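Local structure of cyclin homolog (Herpesvirus saimiri, 2F2C) at residues 49-54 with 89-94; 57-62 with 100-105. The protein is a viral D-type cyclin homolog that may contribute to cellular transformation and rapid T-cell proliferation during latent herpesvirus infection. All blocks are in the same frame, centred on the assembly; numbering follows the deposited sequence.

Contact 1: 49-54 with 89-94; sequences VDNRTI and GTKKTL
Asn51 meets two side chains of segment 89-94, Leu94 on the buried side and Lys91 on the solvent side. The tight part is apolar. Asn51 CB, in the first turn of helix 49-65, lies 3.6 Å from Leu94 CD1. Leu94 is buried at the start of helix 94-109, and one methyl branch does the touching. The loose part is the lysine. Asn51 CG stands anti to its carbonyl carbon (chi1 -52°), which carries the amide out to the Lys91 chain. The amide arm runs roughly perpendicular to the lysine chain. Asn51 ND2 sits over the methylenes, 3.4 Å from Lys91 CG and 3.5 Å from Lys91 CE. Lys91 is extended beyond CG and exposed. The ammonium nitrogen NZ runs on past the amide and makes no bond to it. The polar partner of Asn51 lies just upstream: OD1 accepts a hydrogen bond from Thr48 N, just before the helix. Lys91 N makes a weak hydrogen bond to Glu46 OE2. No hydrogen bond or salt bridge crosses between the segments. Between these two segments the contact is therefore van der Waals only, and the Asn51 carbonyl oxygen and Lys91 N look to partners elsewhere.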
loop_
_atom_site.group_PDB
_atom_site.type_symbol
_atom_site.label_atom_id
_atom_site.label_comp_id
_atom_site.label_asym_id
_atom_site.label_seq_id
_atom_site.Cartn_x
_atom_site.Cartn_y
_atom_site.Cartn_z
ATOM N N VAL A 49 -1.635 -5.086 31.483
ATOM C CA VAL A 49 -1.462 -3.853 30.747
ATOM C C VAL A 49 -0.130 -3.246 31.108
ATOM O O VAL A 49 0.542 -2.682 30.255
ATOM C CB VAL A 49 -2.601 -2.866 31.028
ATOM C CG1 VAL A 49 -2.499 -1.663 30.117
ATOM C CG2 VAL A 49 -3.931 -3.538 30.791
ATOM N N ASP A 50 0.265 -3.386 32.366
ATOM C CA ASP A 50 1.587 -2.940 32.794
ATOM C C ASP A 50 2.670 -3.589 31.935
ATOM O O ASP A 50 3.591 -2.903 31.513
ATOM C CB ASP A 50 1.837 -3.216 34.279
ATOM C CG ASP A 50 0.747 -2.645 35.184
ATOM O OD1 ASP A 50 0.902 -2.735 36.433
ATOM O OD2 ASP A 50 -0.300 -2.103 34.756
ATOM N N ASN A 51 2.551 -4.890 31.657
ATOM C CA ASN A 51 3.495 -5.564 30.753
ATOM C C ASN A 51 3.514 -4.912 29.389
ATOM O O ASN A 51 4.576 -4.663 28.837
ATOM C CB ASN A 51 3.180 -7.044 30.572
ATOM C CG ASN A 51 3.043 -7.775 31.875
ATOM O OD1 ASN A 51 2.033 -7.646 32.565
ATOM N ND2 ASN A 51 4.046 -8.570 32.212
ATOM N N ARG A 52 2.332 -4.640 28.848
ATOM C CA ARG A 52 2.230 -3.978 27.557
ATOM C C ARG A 52 3.132 -2.729 27.473
ATOM O O ARG A 52 3.912 -2.594 26.520
ATOM C CB ARG A 52 0.776 -3.628 27.249
ATOM C CG ARG A 52 0.521 -3.183 25.812
ATOM C CD ARG A 52 -0.925 -2.849 25.547
ATOM N NE ARG A 52 -1.147 -2.247 24.236
ATOM C CZ ARG A 52 -1.356 -0.953 24.022
ATOM N NH1 ARG A 52 -1.345 -0.093 25.033
ATOM N NH2 ARG A 52 -1.568 -0.515 22.783
ATOM N N THR A 53 3.054 -1.849 28.476
ATOM C CA THR A 53 3.799 -0.582 28.445
ATOM C C THR A 53 5.327 -0.739 28.331
ATOM O O THR A 53 5.984 0.033 27.622
ATOM C CB THR A 53 3.461 0.310 29.664
ATOM O OG1 THR A 53 2.057 0.259 29.948
ATOM C CG2 THR A 53 3.709 1.785 29.331
ATOM N N ILE A 54 5.886 -1.717 29.043
ATOM C CA ILE A 54 7.310 -2.036 28.929
ATOM C C ILE A 54 7.651 -2.543 27.498
ATOM O O ILE A 54 8.578 -2.046 26.853
ATOM C CB ILE A 54 7.719 -3.036 30.047
ATOM C CG1 ILE A 54 7.649 -2.343 31.427
ATOM C CG2 ILE A 54 9.117 -3.550 29.827
ATOM C CD1 ILE A 54 7.354 -3.253 32.621
ATOM N N GLY A 89 -0.912 -15.050 25.418
ATOM C CA GLY A 89 0.475 -14.703 25.693
ATOM C C GLY A 89 0.883 -15.031 27.117
ATOM O O GLY A 89 0.079 -14.926 28.048
ATOM N N THR A 90 2.134 -15.443 27.287
ATOM C CA THR A 90 2.705 -15.629 28.615
ATOM C C THR A 90 3.832 -14.621 28.822
ATOM O O THR A 90 4.554 -14.296 27.881
ATOM C CB THR A 90 3.212 -17.098 28.839
ATOM O OG1 THR A 90 4.570 -17.241 28.404
ATOM C CG2 THR A 90 2.444 -18.111 27.978
ATOM N N LYS A 91 3.978 -14.132 30.053
ATOM C CA LYS A 91 5.041 -13.174 30.411
ATOM C C LYS A 91 6.416 -13.599 29.904
ATOM O O LYS A 91 7.194 -12.763 29.459
ATOM C CB LYS A 91 5.087 -12.936 31.933
ATOM C CG LYS A 91 3.982 -12.010 32.458
ATOM C CD LYS A 91 4.094 -11.779 33.962
ATOM C CE LYS A 91 2.891 -11.006 34.505
ATOM N NZ LYS A 91 2.743 -11.194 35.990
ATOM N N LYS A 92 6.688 -14.901 29.954
ATOM C CA LYS A 92 7.974 -15.462 29.541
ATOM C C LYS A 92 8.098 -15.652 28.023
ATOM O O LYS A 92 9.078 -16.227 27.543
ATOM C CB LYS A 92 8.245 -16.785 30.289
ATOM N N THR A 93 7.110 -15.171 27.276
ATOM C CA THR A 93 7.149 -15.227 25.812
ATOM C C THR A 93 6.693 -13.912 25.124
ATOM O O THR A 93 6.727 -13.785 23.894
ATOM C CB THR A 93 6.371 -16.489 25.291
ATOM O OG1 THR A 93 6.591 -16.648 23.885
ATOM C CG2 THR A 93 4.846 -16.329 25.391
ATOM N N LEU A 94 6.294 -12.937 25.937
ATOM C CA LEU A 94 5.760 -11.670 25.460
ATOM C C LEU A 94 6.730 -10.972 24.543
ATOM O O LEU A 94 6.329 -10.384 23.543
ATOM C CB LEU A 94 5.465 -10.744 26.630
ATOM C CG LEU A 94 4.116 -10.026 26.703
ATOM C CD1 LEU A 94 4.211 -8.934 27.749
ATOM C CD2 LEU A 94 3.641 -9.457 25.382
#

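Contact 2: 57-62 with 100-105; sequences TWMHLL and ACVLIG
Met59 reaches across to Val102 and Cys101, and it makes every atom contact within 4.5 Å between segments 57-62 and 100-105. Along the first segment, Thr57 comes first and turns elsewhere. Its OG1 is hydrogen-bonded to Thr53 O, one turn back in the same helix. Trp58 follows, and its indole makes no contact with segment 100-105. One face of this ring takes Leu62 CD2 from its own helix, which lies near the ring's border, 3.7 Å from its plane. Met59 is next and points toward the partner helix. Met59 CA is 6.9 Å from Val102 CA, the closest pair of CA atoms across the segments. The side chain leaves with CG beside the backbone N, runs straight through chi2 and bends at chi3 (55°). The bend brings the terminal methyl up against two residues. Met59 CE lies 3.8 Å from Val102 CG2 and 4.2 Å from Cys101 CB. Val102 CG2 also comes within 4.1 Å of Met59 CB, so one methyl branch touches both the root and the end of the methionine. The two side chains lie side by side, pointing opposite ways. His60 points away and packs edge-to-face with Phe73. Leu62, one turn on, points back toward segment 100-105 but stops short of contact. All three touching residues are buried, and the contact is wholly apolar. Helix 72-83 lies beside this helix pair: Phe73 and Ser76 touch Met59, and Leu80 touches Cys101. Helix 129-142 packs on Ala100 and Ile104, within the helical N-terminal cyclin domain.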
loop_
_atom_site.group_PDB
_atom_site.type_symbol
_atom_site.label_atom_id
_atom_site.label_comp_id
_atom_site.label_asym_id
_atom_site.label_seq_id
_atom_site.Cartn_x
_atom_site.Cartn_y
_atom_site.Cartn_z
ATOM N N THR A 57 7.490 0.032 24.908
ATOM C CA THR A 57 8.640 0.916 25.117
ATOM C C THR A 57 9.870 0.338 24.433
ATOM O O THR A 57 10.621 1.052 23.791
ATOM C CB THR A 57 8.891 1.131 26.611
ATOM O OG1 THR A 57 7.871 1.984 27.137
ATOM C CG2 THR A 57 10.137 1.938 26.839
ATOM N N TRP A 58 10.061 -0.960 24.543
ATOM C CA TRP A 58 11.149 -1.599 23.846
ATOM C C TRP A 58 10.897 -1.594 22.332
ATOM O O TRP A 58 11.756 -1.165 21.559
ATOM C CB TRP A 58 11.331 -3.006 24.386
ATOM C CG TRP A 58 12.396 -3.810 23.729
ATOM C CD1 TRP A 58 13.750 -3.649 23.848
ATOM C CD2 TRP A 58 12.203 -4.939 22.884
ATOM N NE1 TRP A 58 14.411 -4.606 23.116
ATOM C CE2 TRP A 58 13.483 -5.411 22.510
ATOM C CE3 TRP A 58 11.076 -5.608 22.400
ATOM C CZ2 TRP A 58 13.660 -6.513 21.673
ATOM C CZ3 TRP A 58 11.248 -6.696 21.560
ATOM C CH2 TRP A 58 12.529 -7.141 21.206
ATOM N N MET A 59 9.724 -2.052 21.899
ATOM C CA MET A 59 9.385 -2.070 20.470
ATOM C C MET A 59 9.604 -0.675 19.829
ATOM O O MET A 59 10.169 -0.546 18.726
ATOM C CB MET A 59 7.944 -2.544 20.289
ATOM C CG MET A 59 7.677 -3.994 20.733
ATOM S SD MET A 59 5.906 -4.472 20.602
ATOM C CE MET A 59 5.534 -4.099 18.869
ATOM N N HIS A 60 9.177 0.360 20.560
ATOM C CA HIS A 60 9.433 1.737 20.171
ATOM C C HIS A 60 10.922 2.062 20.037
ATOM O O HIS A 60 11.362 2.582 18.999
ATOM C CB HIS A 60 8.782 2.727 21.126
ATOM C CG HIS A 60 8.956 4.148 20.699
ATOM N ND1 HIS A 60 8.047 4.799 19.895
ATOM C CD2 HIS A 60 9.957 5.033 20.930
ATOM C CE1 HIS A 60 8.468 6.030 19.660
ATOM N NE2 HIS A 60 9.625 6.196 20.276
ATOM N N LEU A 61 11.692 1.770 21.082
ATOM C CA LEU A 61 13.124 2.054 21.049
ATOM C C LEU A 61 13.736 1.467 19.783
ATOM O O LEU A 61 14.516 2.120 19.090
ATOM C CB LEU A 61 13.830 1.502 22.283
ATOM C CG LEU A 61 15.275 1.958 22.457
ATOM C CD1 LEU A 61 15.356 3.473 22.623
ATOM C CD2 LEU A 61 15.909 1.252 23.646
ATOM N N LEU A 62 13.337 0.234 19.496
ATOM C CA LEU A 62 13.863 -0.547 18.411
ATOM C C LEU A 62 13.656 0.161 17.056
ATOM O O LEU A 62 14.606 0.258 16.246
ATOM C CB LEU A 62 13.176 -1.899 18.446
ATOM C CG LEU A 62 13.901 -3.182 18.081
ATOM C CD1 LEU A 62 15.332 -3.177 18.507
ATOM C CD2 LEU A 62 13.165 -4.335 18.742
ATOM N N ALA A 100 8.171 -10.297 16.906
ATOM C CA ALA A 100 7.666 -10.737 15.607
ATOM C C ALA A 100 6.625 -9.798 15.001
ATOM O O ALA A 100 6.361 -9.857 13.795
ATOM C CB ALA A 100 7.143 -12.138 15.688
ATOM N N CYS A 101 6.040 -8.932 15.826
ATOM C CA CYS A 101 5.160 -7.886 15.319
ATOM C C CYS A 101 5.957 -6.818 14.581
ATOM O O CYS A 101 5.645 -6.496 13.434
ATOM C CB CYS A 101 4.328 -7.285 16.435
ATOM S SG CYS A 101 3.333 -8.554 17.253
ATOM N N VAL A 102 7.004 -6.297 15.209
ATOM C CA VAL A 102 7.922 -5.371 14.542
ATOM C C VAL A 102 8.486 -5.988 13.264
ATOM O O VAL A 102 8.668 -5.291 12.269
ATOM C CB VAL A 102 9.077 -4.943 15.479
ATOM C CG1 VAL A 102 10.170 -4.221 14.718
ATOM C CG2 VAL A 102 8.547 -4.056 16.573
ATOM N N LEU A 103 8.764 -7.291 13.284
ATOM C CA LEU A 103 9.266 -7.947 12.086
ATOM C C LEU A 103 8.217 -7.830 10.976
ATOM O O LEU A 103 8.525 -7.313 9.896
ATOM C CB LEU A 103 9.686 -9.406 12.332
ATOM C CG LEU A 103 10.297 -10.151 11.125
ATOM C CD1 LEU A 103 11.625 -9.566 10.705
ATOM C CD2 LEU A 103 10.483 -11.620 11.410
ATOM N N ILE A 104 6.982 -8.258 11.251
ATOM C CA ILE A 104 5.930 -8.192 10.237
ATOM C C ILE A 104 5.712 -6.747 9.773
ATOM O O ILE A 104 5.676 -6.484 8.555
ATOM C CB ILE A 104 4.611 -8.883 10.722
ATOM C CG1 ILE A 104 4.804 -10.402 10.801
ATOM C CG2 ILE A 104 3.467 -8.628 9.763
ATOM C CD1 ILE A 104 3.879 -11.097 11.753
ATOM N N GLY A 105 5.610 -5.834 10.747
ATOM C CA GLY A 105 5.388 -4.400 10.517
ATOM C C GLY A 105 6.446 -3.782 9.627
ATOM O O GLY A 105 6.132 -3.184 8.590
#

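How the contacts relate
Contacts 1 and 2 lie about 14 Å apart between centres, on the same side of the chain's centre. Both join helix 49-65 to the region of helix 94-109. Along the chain the order is 49-54, 57-62, 89-94, 100-105, so their segments alternate. Helix 49-65 gives its first turns to contact 1 and its middle to contact 2. On the other side, contact 1 uses the loop and the first residue of helix 94-109, and contact 2 the helix body. Contact 2 is nearer the middle, its centre about 11 Å from the chain's centre, against about 19 Å for contact 1. Together they tie two helices of the N-terminal cyclin domain from the periphery inward.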